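Local coordinates for protein glucose-6-phosphate 1-dehydrogenase (Kluyveromyces lactis, PDB 7E6I) that catalyses the NADP-dependent oxidation of glucose 6-phosphate to 6-phosphogluconolactone, the first step of the oxidative pentose phosphate pathway, at residues G344-R354 against N365-P374; E376-A384 against T395-Y406. All blocks are in the same frame, centred on the assembly; numbering follows the deposited sequence.

Contact 1: G344-R354 against N365-P374. With BG6 (6-O-phosphono-beta-D-glucopyranose), chain B.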
loop_
_atom_site.group_PDB
_atom_site.type_symbol
_atom_site.label_atom_id
_atom_site.label_comp_id
_atom_site.label_asym_id
_atom_site.label_seq_id
_atom_site.Cartn_x
_atom_site.Cartn_y
_atom_site.Cartn_z
ATOM N N GLY A 344 -5.046 14.455 7.977
ATOM C CA GLY A 344 -4.709 13.146 7.457
ATOM C C GLY A 344 -5.768 12.702 6.467
ATOM O O GLY A 344 -6.965 12.730 6.762
ATOM N N LYS A 345 -5.310 12.276 5.292
ATOM C CA LYS A 345 -6.194 12.044 4.157
ATOM C C LYS A 345 -5.450 11.322 3.048
ATOM O O LYS A 345 -4.326 11.704 2.695
ATOM C CB LYS A 345 -6.696 13.388 3.634
ATOM C CG LYS A 345 -7.993 13.396 2.954
ATOM C CD LYS A 345 -8.416 14.854 2.758
ATOM C CE LYS A 345 -7.678 15.537 1.623
ATOM N NZ LYS A 345 -8.575 16.520 0.929
ATOM N N VAL A 346 -6.066 10.305 2.461
ATOM C CA VAL A 346 -5.631 9.790 1.172
ATOM C C VAL A 346 -6.821 9.846 0.234
ATOM O O VAL A 346 -7.897 9.322 0.554
ATOM C CB VAL A 346 -5.065 8.364 1.267
ATOM C CG1 VAL A 346 -4.844 7.805 -0.143
ATOM C CG2 VAL A 346 -3.747 8.364 2.049
ATOM N N GLU A 347 -6.621 10.447 -0.936
ATOM C CA GLU A 347 -7.753 10.864 -1.744
ATOM C C GLU A 347 -7.379 10.849 -3.221
ATOM O O GLU A 347 -6.244 11.181 -3.593
ATOM C CB GLU A 347 -8.191 12.270 -1.316
ATOM C CG GLU A 347 -9.563 12.649 -1.705
ATOM C CD GLU A 347 -10.023 13.911 -0.987
ATOM O OE1 GLU A 347 -9.692 15.025 -1.480
ATOM O OE2 GLU A 347 -10.714 13.779 0.063
ATOM N N ILE A 348 -8.361 10.491 -4.053
ATOM C CA ILE A 348 -8.266 10.550 -5.509
ATOM C C ILE A 348 -9.216 11.632 -5.993
ATOM O O ILE A 348 -10.390 11.636 -5.619
ATOM C CB ILE A 348 -8.644 9.207 -6.158
ATOM C CG1 ILE A 348 -7.696 8.092 -5.736
ATOM C CG2 ILE A 348 -8.751 9.353 -7.679
ATOM C CD1 ILE A 348 -8.364 6.736 -5.840
ATOM N N ARG A 349 -8.742 12.513 -6.864
ATOM C CA ARG A 349 -9.592 13.586 -7.376
ATOM C C ARG A 349 -9.473 13.611 -8.887
ATOM O O ARG A 349 -8.369 13.745 -9.423
ATOM C CB ARG A 349 -9.197 14.940 -6.783
ATOM C CG ARG A 349 -10.177 16.076 -7.054
ATOM C CD ARG A 349 -9.722 17.338 -6.324
ATOM N NE ARG A 349 -9.913 17.172 -4.889
ATOM C CZ ARG A 349 -11.068 17.418 -4.284
ATOM N NH1 ARG A 349 -12.109 17.871 -5.000
ATOM N NH2 ARG A 349 -11.187 17.212 -2.974
ATOM N N ILE A 350 -10.601 13.497 -9.570
ATOM C CA ILE A 350 -10.620 13.464 -11.020
ATOM C C ILE A 350 -11.552 14.570 -11.487
ATOM O O ILE A 350 -12.710 14.618 -11.068
ATOM C CB ILE A 350 -11.067 12.089 -11.539
ATOM C CG1 ILE A 350 -9.928 11.102 -11.281
ATOM C CG2 ILE A 350 -11.396 12.177 -13.012
ATOM C CD1 ILE A 350 -10.292 9.688 -11.394
ATOM N N GLN A 351 -11.036 15.486 -12.300
ATOM C CA GLN A 351 -11.832 16.575 -12.846
ATOM C C GLN A 351 -12.137 16.293 -14.309
ATOM O O GLN A 351 -11.231 15.965 -15.085
ATOM C CB GLN A 351 -11.122 17.921 -12.730
ATOM C CG GLN A 351 -12.107 19.049 -12.839
ATOM C CD GLN A 351 -11.513 20.415 -12.566
ATOM O OE1 GLN A 351 -10.485 20.762 -13.115
ATOM N NE2 GLN A 351 -12.177 21.200 -11.725
ATOM N N PHE A 352 -13.401 16.436 -14.685
ATOM C CA PHE A 352 -13.815 16.152 -16.050
ATOM C C PHE A 352 -13.877 17.425 -16.888
ATOM O O PHE A 352 -13.913 18.543 -16.370
ATOM C CB PHE A 352 -15.157 15.421 -16.040
ATOM C CG PHE A 352 -15.072 14.065 -15.396
ATOM C CD1 PHE A 352 -14.702 12.949 -16.141
ATOM C CD2 PHE A 352 -15.311 13.907 -14.038
ATOM C CE1 PHE A 352 -14.601 11.697 -15.551
ATOM C CE2 PHE A 352 -15.211 12.653 -13.446
ATOM C CZ PHE A 352 -14.861 11.553 -14.200
ATOM N N ARG A 353 -13.851 17.240 -18.203
ATOM C CA ARG A 353 -13.816 18.371 -19.122
ATOM C C ARG A 353 -15.186 19.015 -19.256
ATOM O O ARG A 353 -16.219 18.376 -19.058
ATOM C CB ARG A 353 -13.352 17.937 -20.503
ATOM C CG ARG A 353 -11.899 17.682 -20.599
ATOM C CD ARG A 353 -11.514 17.383 -22.032
ATOM N NE ARG A 353 -10.241 16.676 -22.063
ATOM C CZ ARG A 353 -9.048 17.257 -21.949
ATOM N NH1 ARG A 353 -8.953 18.585 -21.815
ATOM N NH2 ARG A 353 -7.948 16.503 -21.976
ATOM N N ARG A 354 -15.180 20.292 -19.603
ATOM C CA ARG A 354 -16.372 21.003 -20.032
ATOM C C ARG A 354 -16.323 21.214 -21.543
ATOM O O ARG A 354 -15.244 21.317 -22.136
ATOM C CB ARG A 354 -16.491 22.356 -19.314
ATOM C CG ARG A 354 -17.256 22.283 -17.985
ATOM C CD ARG A 354 -18.805 22.482 -18.141
ATOM N NE ARG A 354 -19.513 21.331 -18.728
ATOM C CZ ARG A 354 -20.048 20.327 -18.027
ATOM N NH1 ARG A 354 -19.988 20.293 -16.702
ATOM N NH2 ARG A 354 -20.642 19.329 -18.662
ATOM N N ASN A 365 -17.234 22.236 -14.009
ATOM C CA ASN A 365 -16.788 20.893 -14.352
ATOM C C ASN A 365 -17.317 19.870 -13.361
ATOM O O ASN A 365 -17.306 20.094 -12.147
ATOM C CB ASN A 365 -15.259 20.822 -14.367
ATOM C CG ASN A 365 -14.626 21.898 -15.233
ATOM O OD1 ASN A 365 -14.741 23.093 -14.952
ATOM N ND2 ASN A 365 -13.948 21.480 -16.288
ATOM N N ASN A 366 -17.780 18.737 -13.888
ATOM C CA ASN A 366 -17.969 17.568 -13.050
ATOM C C ASN A 366 -16.648 17.121 -12.457
ATOM O O ASN A 366 -15.574 17.320 -13.030
ATOM C CB ASN A 366 -18.569 16.417 -13.836
ATOM C CG ASN A 366 -19.892 16.768 -14.397
ATOM O OD1 ASN A 366 -20.046 16.931 -15.604
ATOM N ND2 ASN A 366 -20.868 16.937 -13.518
ATOM N N GLU A 367 -16.752 16.464 -11.316
ATOM C CA GLU A 367 -15.603 16.134 -10.506
ATOM C C GLU A 367 -15.956 14.883 -9.729
ATOM O O GLU A 367 -17.100 14.716 -9.306
ATOM C CB GLU A 367 -15.263 17.300 -9.577
ATOM C CG GLU A 367 -13.807 17.446 -9.266
ATOM C CD GLU A 367 -13.448 18.856 -8.777
ATOM O OE1 GLU A 367 -13.694 19.870 -9.496
ATOM O OE2 GLU A 367 -12.910 18.936 -7.660
ATOM N N LEU A 368 -14.982 13.997 -9.573
ATOM C CA LEU A 368 -15.159 12.764 -8.826
ATOM C C LEU A 368 -14.062 12.696 -7.785
ATOM O O LEU A 368 -12.881 12.813 -8.127
ATOM C CB LEU A 368 -15.095 11.535 -9.742
ATOM C CG LEU A 368 -14.995 10.175 -9.033
ATOM C CD1 LEU A 368 -16.266 9.907 -8.266
ATOM C CD2 LEU A 368 -14.700 9.035 -10.033
ATOM N N VAL A 369 -14.450 12.505 -6.524
ATOM C CA VAL A 369 -13.522 12.350 -5.414
ATOM C C VAL A 369 -13.764 10.994 -4.768
ATOM O O VAL A 369 -14.903 10.655 -4.429
ATOM C CB VAL A 369 -13.674 13.480 -4.382
ATOM C CG1 VAL A 369 -12.851 13.168 -3.136
ATOM C CG2 VAL A 369 -13.261 14.823 -4.988
ATOM N N ILE A 370 -12.701 10.221 -4.603
ATOM C CA ILE A 370 -12.744 8.931 -3.923
ATOM C C ILE A 370 -11.865 9.050 -2.684
ATOM O O ILE A 370 -10.639 9.162 -2.804
ATOM C CB ILE A 370 -12.263 7.792 -4.836
ATOM C CG1 ILE A 370 -13.064 7.795 -6.138
ATOM C CG2 ILE A 370 -12.354 6.444 -4.135
ATOM C CD1 ILE A 370 -12.392 7.049 -7.233
ATOM N N ARG A 371 -12.471 9.063 -1.493
ATOM C CA ARG A 371 -11.692 9.087 -0.261
ATOM C C ARG A 371 -11.339 7.665 0.142
ATOM O O ARG A 371 -12.226 6.853 0.420
ATOM C CB ARG A 371 -12.412 9.774 0.899
ATOM C CG ARG A 371 -11.401 10.206 1.985
ATOM C CD ARG A 371 -11.957 11.184 2.968
ATOM N NE ARG A 371 -11.444 12.524 2.730
ATOM C CZ ARG A 371 -12.063 13.621 3.154
ATOM N NH1 ARG A 371 -13.204 13.498 3.826
ATOM N NH2 ARG A 371 -11.564 14.837 2.903
ATOM N N ILE A 372 -10.042 7.376 0.203
ATOM C CA ILE A 372 -9.619 6.061 0.659
ATOM C C ILE A 372 -9.610 6.000 2.175
ATOM O O ILE A 372 -10.008 4.992 2.771
ATOM C CB ILE A 372 -8.251 5.728 0.057
ATOM C CG1 ILE A 372 -8.424 5.436 -1.428
ATOM C CG2 ILE A 372 -7.580 4.579 0.820
ATOM C CD1 ILE A 372 -7.415 6.114 -2.261
ATOM N N GLN A 373 -9.188 7.082 2.819
ATOM C CA GLN A 373 -9.131 7.150 4.269
ATOM C C GLN A 373 -9.009 8.610 4.658
ATOM O O GLN A 373 -8.404 9.389 3.915
ATOM C CB GLN A 373 -7.950 6.332 4.812
ATOM C CG GLN A 373 -6.584 6.935 4.564
ATOM C CD GLN A 373 -5.467 5.953 4.904
ATOM O OE1 GLN A 373 -5.625 4.743 4.742
ATOM N NE2 GLN A 373 -4.337 6.469 5.377
ATOM N N PRO A 374 -9.568 9.021 5.811
ATOM C CA PRO A 374 -10.278 8.199 6.799
ATOM C C PRO A 374 -11.673 7.680 6.438
ATOM O O PRO A 374 -11.904 6.483 6.612
ATOM C CB PRO A 374 -10.391 9.123 8.013
ATOM C CG PRO A 374 -9.966 10.463 7.559
ATOM C CD PRO A 374 -9.090 10.285 6.395
HETATM C C1 BG6 B . 4.285 3.586 5.321
HETATM C C2 BG6 B . 5.172 4.829 5.391
HETATM O O1 BG6 B . 4.559 2.780 4.245
HETATM O O5 BG6 B . 2.853 4.014 5.193
HETATM C C3 BG6 B . 4.764 5.729 6.504
HETATM O O2 BG6 B . 6.554 4.476 5.541
HETATM C C4 BG6 B . 3.342 6.161 6.355
HETATM O O3 BG6 B . 5.584 6.928 6.509
HETATM C C5 BG6 B . 2.419 4.945 6.258
HETATM O O4 BG6 B . 2.994 6.984 7.476
HETATM C C6 BG6 B . 0.995 5.306 5.934
HETATM O O6 BG6 B . 0.251 4.103 5.858
HETATM P P BG6 B . -1.344 4.144 6.316
HETATM O O1P BG6 B . -1.888 5.279 5.469
HETATM O O2P BG6 B . -1.416 4.424 7.794
HETATM O O3P BG6 B . -2.076 2.829 6.050
HETATM O O HOH W 1 -17.571 18.186 -16.872
#
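Glu-347 and Arg-371 face each other across antiparallel strands 345-352 and 367-373 of the mixed sheet in the C-terminal domain, whose charged residues gather here on one face, around Val-369, while the other is mostly aliphatic. Their carboxylate and guanidinium planes lie only 26° apart, and Glu-347 OE2 forms a salt bridge to Arg-371 NE at 3.0 Å. The second oxygen, Glu-347 OE1, is gripped by Lys-345 NZ and Arg-349 NH2 from opposite faces of the carboxylate. A bend at chi3 (-71°) folds the Arg-349 guanidinium back over Val-369 CG2. In that pose Arg-349 NH1 meets Glu-367 OE2 (3.0 Å) in its own plane, with the carboxylate turned nearly perpendicular to it. Gln-351 NE2 holds Glu-367 OE1 from above the carboxylate plane, and Tyr-480 adds a hydrogen bond to Glu-367 OE2. Lys-345, Arg-349 and Arg-371 probably contribute to a second NADP+ site, as in related enzymes, which would explain this concentration of cations.

On the aliphatic face Ile-348 and Ile-370 lie side by side, while Ile-372 CD1 touches both Val-346 CG1 (3.7 Å) and Ile-348 CD1 (3.8 Å). A classic beta bulge sets Ile-372 and Gln-373 together opposite Val-346. From the bulge, Gln-373, its OE1 hydrogen-bonded to Lys-187 NZ, donates from NE2 to phosphate oxygen O1P of the bound glucose 6-phosphate at 2.7 Å.

Contact 2: E376-A384 against T395-Y406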
loop_
_atom_site.group_PDB
_atom_site.type_symbol
_atom_site.label_atom_id
_atom_site.label_comp_id
_atom_site.label_asym_id
_atom_site.label_seq_id
_atom_site.Cartn_x
_atom_site.Cartn_y
_atom_site.Cartn_z
ATOM N N GLU A 376 -13.926 6.404 4.152
ATOM C CA GLU A 376 -14.249 5.762 2.875
ATOM C C GLU A 376 -15.527 6.310 2.250
ATOM O O GLU A 376 -16.618 6.118 2.799
ATOM C CB GLU A 376 -14.418 4.250 3.057
ATOM C CG GLU A 376 -13.173 3.504 3.421
ATOM C CD GLU A 376 -13.178 3.091 4.874
ATOM O OE1 GLU A 376 -13.531 3.930 5.739
ATOM O OE2 GLU A 376 -12.836 1.916 5.148
ATOM N N ALA A 377 -15.405 6.993 1.112
ATOM C CA ALA A 377 -16.559 7.621 0.487
ATOM C C ALA A 377 -16.255 7.922 -0.973
ATOM O O ALA A 377 -15.094 7.966 -1.393
ATOM C CB ALA A 377 -16.961 8.904 1.215
ATOM N N ILE A 378 -17.325 8.135 -1.737
ATOM C CA ILE A 378 -17.237 8.628 -3.104
ATOM C C ILE A 378 -18.157 9.833 -3.232
ATOM O O ILE A 378 -19.305 9.785 -2.782
ATOM C CB ILE A 378 -17.607 7.532 -4.117
ATOM C CG1 ILE A 378 -16.555 6.427 -4.079
ATOM C CG2 ILE A 378 -17.731 8.113 -5.509
ATOM C CD1 ILE A 378 -17.056 5.107 -4.598
ATOM N N TYR A 379 -17.651 10.918 -3.817
ATOM C CA TYR A 379 -18.429 12.135 -4.021
ATOM C C TYR A 379 -18.391 12.522 -5.490
ATOM O O TYR A 379 -17.339 12.442 -6.132
ATOM C CB TYR A 379 -17.896 13.310 -3.188
ATOM C CG TYR A 379 -17.699 12.991 -1.735
ATOM C CD1 TYR A 379 -18.783 12.945 -0.871
ATOM C CD2 TYR A 379 -16.437 12.716 -1.224
ATOM C CE1 TYR A 379 -18.621 12.645 0.470
ATOM C CE2 TYR A 379 -16.267 12.399 0.107
ATOM C CZ TYR A 379 -17.363 12.371 0.952
ATOM O OH TYR A 379 -17.228 12.067 2.289
ATOM N N LEU A 380 -19.534 12.948 -6.018
ATOM C CA LEU A 380 -19.639 13.401 -7.400
ATOM C C LEU A 380 -20.211 14.807 -7.405
ATOM O O LEU A 380 -21.305 15.040 -6.879
ATOM C CB LEU A 380 -20.521 12.474 -8.233
ATOM C CG LEU A 380 -20.068 11.026 -8.449
ATOM C CD1 LEU A 380 -20.482 10.205 -7.269
ATOM C CD2 LEU A 380 -20.671 10.425 -9.723
ATOM N N LYS A 381 -19.471 15.736 -7.987
ATOM C CA LYS A 381 -19.984 17.069 -8.220
ATOM C C LYS A 381 -20.829 17.027 -9.489
ATOM O O LYS A 381 -20.326 16.671 -10.563
ATOM C CB LYS A 381 -18.823 18.047 -8.341
ATOM C CG LYS A 381 -19.239 19.494 -8.347
ATOM C CD LYS A 381 -18.090 20.366 -7.970
ATOM C CE LYS A 381 -18.327 21.776 -8.383
ATOM N NZ LYS A 381 -17.030 22.400 -8.691
ATOM N N CYS A 382 -22.113 17.353 -9.365
ATOM C CA CYS A 382 -23.048 17.228 -10.476
ATOM C C CYS A 382 -23.779 18.544 -10.692
ATOM O O CYS A 382 -23.698 19.478 -9.888
ATOM C CB CYS A 382 -24.067 16.109 -10.247
ATOM S SG CYS A 382 -23.333 14.465 -10.058
ATOM N N ASN A 383 -24.513 18.590 -11.794
ATOM C CA ASN A 383 -25.245 19.766 -12.218
ATOM C C ASN A 383 -26.697 19.394 -12.423
ATOM O O ASN A 383 -27.015 18.274 -12.826
ATOM C CB ASN A 383 -24.659 20.335 -13.503
ATOM C CG ASN A 383 -23.331 20.992 -13.268
ATOM O OD1 ASN A 383 -23.216 21.857 -12.396
ATOM N ND2 ASN A 383 -22.306 20.569 -14.007
ATOM N N ALA A 384 -27.576 20.339 -12.137
ATOM C CA ALA A 384 -28.996 20.055 -12.253
ATOM C C ALA A 384 -29.737 21.371 -12.312
ATOM O O ALA A 384 -29.283 22.381 -11.764
ATOM C CB ALA A 384 -29.508 19.199 -11.086
ATOM N N THR A 395 -25.242 23.357 -8.617
ATOM C CA THR A 395 -24.336 22.242 -8.533
ATOM C C THR A 395 -24.645 21.463 -7.271
ATOM O O THR A 395 -24.895 22.034 -6.209
ATOM C CB THR A 395 -22.895 22.726 -8.557
ATOM O OG1 THR A 395 -22.512 23.121 -7.246
ATOM C CG2 THR A 395 -22.809 23.923 -9.439
ATOM N N THR A 396 -24.660 20.152 -7.417
ATOM C CA THR A 396 -25.099 19.228 -6.393
ATOM C C THR A 396 -23.941 18.293 -6.086
ATOM O O THR A 396 -23.296 17.787 -7.009
ATOM C CB THR A 396 -26.300 18.441 -6.902
ATOM O OG1 THR A 396 -27.393 19.345 -7.117
ATOM C CG2 THR A 396 -26.688 17.351 -5.911
ATOM N N GLU A 397 -23.665 18.092 -4.801
ATOM C CA GLU A 397 -22.718 17.080 -4.350
ATOM C C GLU A 397 -23.479 15.806 -4.009
ATOM O O GLU A 397 -24.274 15.793 -3.069
ATOM C CB GLU A 397 -21.950 17.567 -3.128
ATOM C CG GLU A 397 -20.465 17.723 -3.349
ATOM C CD GLU A 397 -19.711 17.962 -2.056
ATOM O OE1 GLU A 397 -19.317 19.127 -1.807
ATOM O OE2 GLU A 397 -19.520 16.982 -1.292
ATOM N N LEU A 398 -23.232 14.734 -4.760
ATOM C CA LEU A 398 -23.821 13.439 -4.455
ATOM C C LEU A 398 -22.904 12.663 -3.521
ATOM O O LEU A 398 -21.712 12.514 -3.795
ATOM C CB LEU A 398 -24.071 12.648 -5.736
ATOM C CG LEU A 398 -25.183 13.209 -6.632
ATOM C CD1 LEU A 398 -25.628 12.165 -7.673
ATOM C CD2 LEU A 398 -26.365 13.716 -5.793
ATOM N N ASP A 399 -23.471 12.190 -2.414
ATOM C CA ASP A 399 -22.757 11.471 -1.366
ATOM C C ASP A 399 -23.023 9.979 -1.507
ATOM O O ASP A 399 -24.162 9.533 -1.352
ATOM C CB ASP A 399 -23.230 11.912 0.014
ATOM C CG ASP A 399 -22.258 12.808 0.709
ATOM O OD1 ASP A 399 -21.520 13.521 -0.006
ATOM O OD2 ASP A 399 -22.240 12.812 1.968
ATOM N N LEU A 400 -21.982 9.210 -1.765
ATOM C CA LEU A 400 -22.057 7.763 -1.648
ATOM C C LEU A 400 -21.184 7.351 -0.464
ATOM O O LEU A 400 -20.114 6.754 -0.611
ATOM C CB LEU A 400 -21.625 7.100 -2.938
ATOM C CG LEU A 400 -22.590 7.073 -4.114
ATOM C CD1 LEU A 400 -23.077 8.452 -4.493
ATOM C CD2 LEU A 400 -21.863 6.464 -5.284
ATOM N N THR A 401 -21.629 7.734 0.727
ATOM C CA THR A 401 -20.899 7.381 1.933
ATOM C C THR A 401 -21.020 5.883 2.152
ATOM O O THR A 401 -22.125 5.330 2.167
ATOM C CB THR A 401 -21.430 8.160 3.142
ATOM O OG1 THR A 401 -20.631 9.336 3.344
ATOM C CG2 THR A 401 -21.389 7.308 4.413
ATOM N N TYR A 402 -19.876 5.222 2.278
ATOM C CA TYR A 402 -19.888 3.777 2.417
ATOM C C TYR A 402 -20.162 3.324 3.844
ATOM O O TYR A 402 -20.392 2.130 4.059
ATOM C CB TYR A 402 -18.563 3.206 1.912
ATOM C CG TYR A 402 -18.608 2.818 0.441
ATOM C CD1 TYR A 402 -18.311 3.743 -0.562
ATOM C CD2 TYR A 402 -18.992 1.541 0.056
ATOM C CE1 TYR A 402 -18.368 3.379 -1.913
ATOM C CE2 TYR A 402 -19.034 1.176 -1.270
ATOM C CZ TYR A 402 -18.734 2.085 -2.259
ATOM O OH TYR A 402 -18.801 1.673 -3.583
ATOM N N SER A 403 -20.164 4.249 4.813
ATOM C CA SER A 403 -20.550 3.913 6.180
ATOM C C SER A 403 -21.953 3.322 6.239
ATOM O O SER A 403 -22.228 2.482 7.101
ATOM C CB SER A 403 -20.453 5.152 7.074
ATOM O OG SER A 403 -21.724 5.524 7.586
ATOM N N GLU A 404 -22.852 3.752 5.345
ATOM C CA GLU A 404 -24.142 3.094 5.168
ATOM C C GLU A 404 -23.994 1.579 5.236
ATOM O O GLU A 404 -24.437 0.937 6.192
ATOM C CB GLU A 404 -24.770 3.472 3.822
ATOM C CG GLU A 404 -25.279 4.894 3.708
ATOM C CD GLU A 404 -25.286 5.379 2.264
ATOM O OE1 GLU A 404 -24.840 6.524 2.008
ATOM O OE2 GLU A 404 -25.730 4.603 1.382
ATOM N N ARG A 405 -23.324 1.009 4.242
ATOM C CA ARG A 405 -23.263 -0.437 4.089
ATOM C C ARG A 405 -22.263 -1.110 5.024
ATOM O O ARG A 405 -22.381 -2.315 5.272
ATOM C CB ARG A 405 -22.923 -0.743 2.637
ATOM C CG ARG A 405 -23.671 0.194 1.725
ATOM C CD ARG A 405 -23.651 -0.277 0.283
ATOM N NE ARG A 405 -22.323 -0.282 -0.301
ATOM C CZ ARG A 405 -21.974 -1.077 -1.311
ATOM N NH1 ARG A 405 -22.863 -1.897 -1.854
ATOM N NH2 ARG A 405 -20.766 -1.057 -1.820
ATOM N N TYR A 406 -21.286 -0.371 5.553
ATOM C CA TYR A 406 -20.210 -1.021 6.297
ATOM C C TYR A 406 -20.610 -1.338 7.732
ATOM O O TYR A 406 -20.052 -2.266 8.327
ATOM C CB TYR A 406 -18.937 -0.164 6.277
ATOM C CG TYR A 406 -18.282 -0.060 4.908
ATOM C CD1 TYR A 406 -18.788 -0.768 3.817
ATOM C CD2 TYR A 406 -17.165 0.751 4.701
ATOM C CE1 TYR A 406 -18.202 -0.674 2.554
ATOM C CE2 TYR A 406 -16.565 0.852 3.436
ATOM C CZ TYR A 406 -17.091 0.133 2.363
ATOM O OH TYR A 406 -16.529 0.200 1.091
#
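Cys-382 and Thr-396 exchange two short backbone hydrogen bonds, Cys-382 N to Thr-396 O and Thr-396 N to Cys-382 O, both 2.7 Å. They belong to a beta hairpin in which the same reciprocal pairing recurs at Leu-380 with Leu-398 and at Ile-378 with Leu-400. The bonding slackens toward the end of the second strand: Ile-378 N to Leu-400 O is weak, as is the last bond, Tyr-402 N to Glu-376 O (3.4 Å).

Among the side chains, Tyr-379 and Asp-399 run alongside each other in the same direction. With CG beside the backbone N (chi1 -51°), the tyrosine ring presents its edge to the carboxylate, and Asp-399 OD1 sits 2.9 Å from Tyr-379 CD1, close to the ring plane. The Tyr-379 side chain also packs on Val-369 of strand 367-373. A glycine in place of Tyr-379 would probably leave Asp-399 without this flanking ring edge and open a gap beside Val-369. Both residues, with Lys-381 and Thr-401 on the same face, probably line a second NADP+ site, as in related enzymes.

The reverse face is largely apolar. Leu-380 CD1 approaches Leu-400 CD1 (4.2 Å), and Cys-382 SG rests on Leu-398 CD1 (4.0 Å). At the strand end, Ile-378 CD1 meets the edge of the Tyr-402 ring at CE1 (3.5 Å).

Strand 393-401 is the outermost of the sheet within this chain, whereas 377-385 has 367-373 as its other neighbour, with Leu-368 packing on Ile-378 and Leu-380. At this end of the hairpin, Glu-376 just before the first strand and Tyr-402 and Tyr-406 just after the second all touch Met-189 of helix 188-191.

Following the chain from the N terminus, the first segment met is strand 345-352, late in the sequence and beside the earlier strand 212-220. The chain loops out for fourteen residues and returns as 367-373, so that contact 1 closes the first loop. A short turn carrying Pro-374 leads into 377-385, and contact 2 closes the next excursion when 393-401 comes back beside it. The two are consecutive: neither encloses nor crosses the other. Their centres lie about 11 Å apart, and the inner strands join them directly, with probable hydrogen bonds Val-369 O to Tyr-379 N and Arg-371 N to Ala-377 O. The resulting antiparallel meander brings together most of the residues that probably form a second NADP+ site.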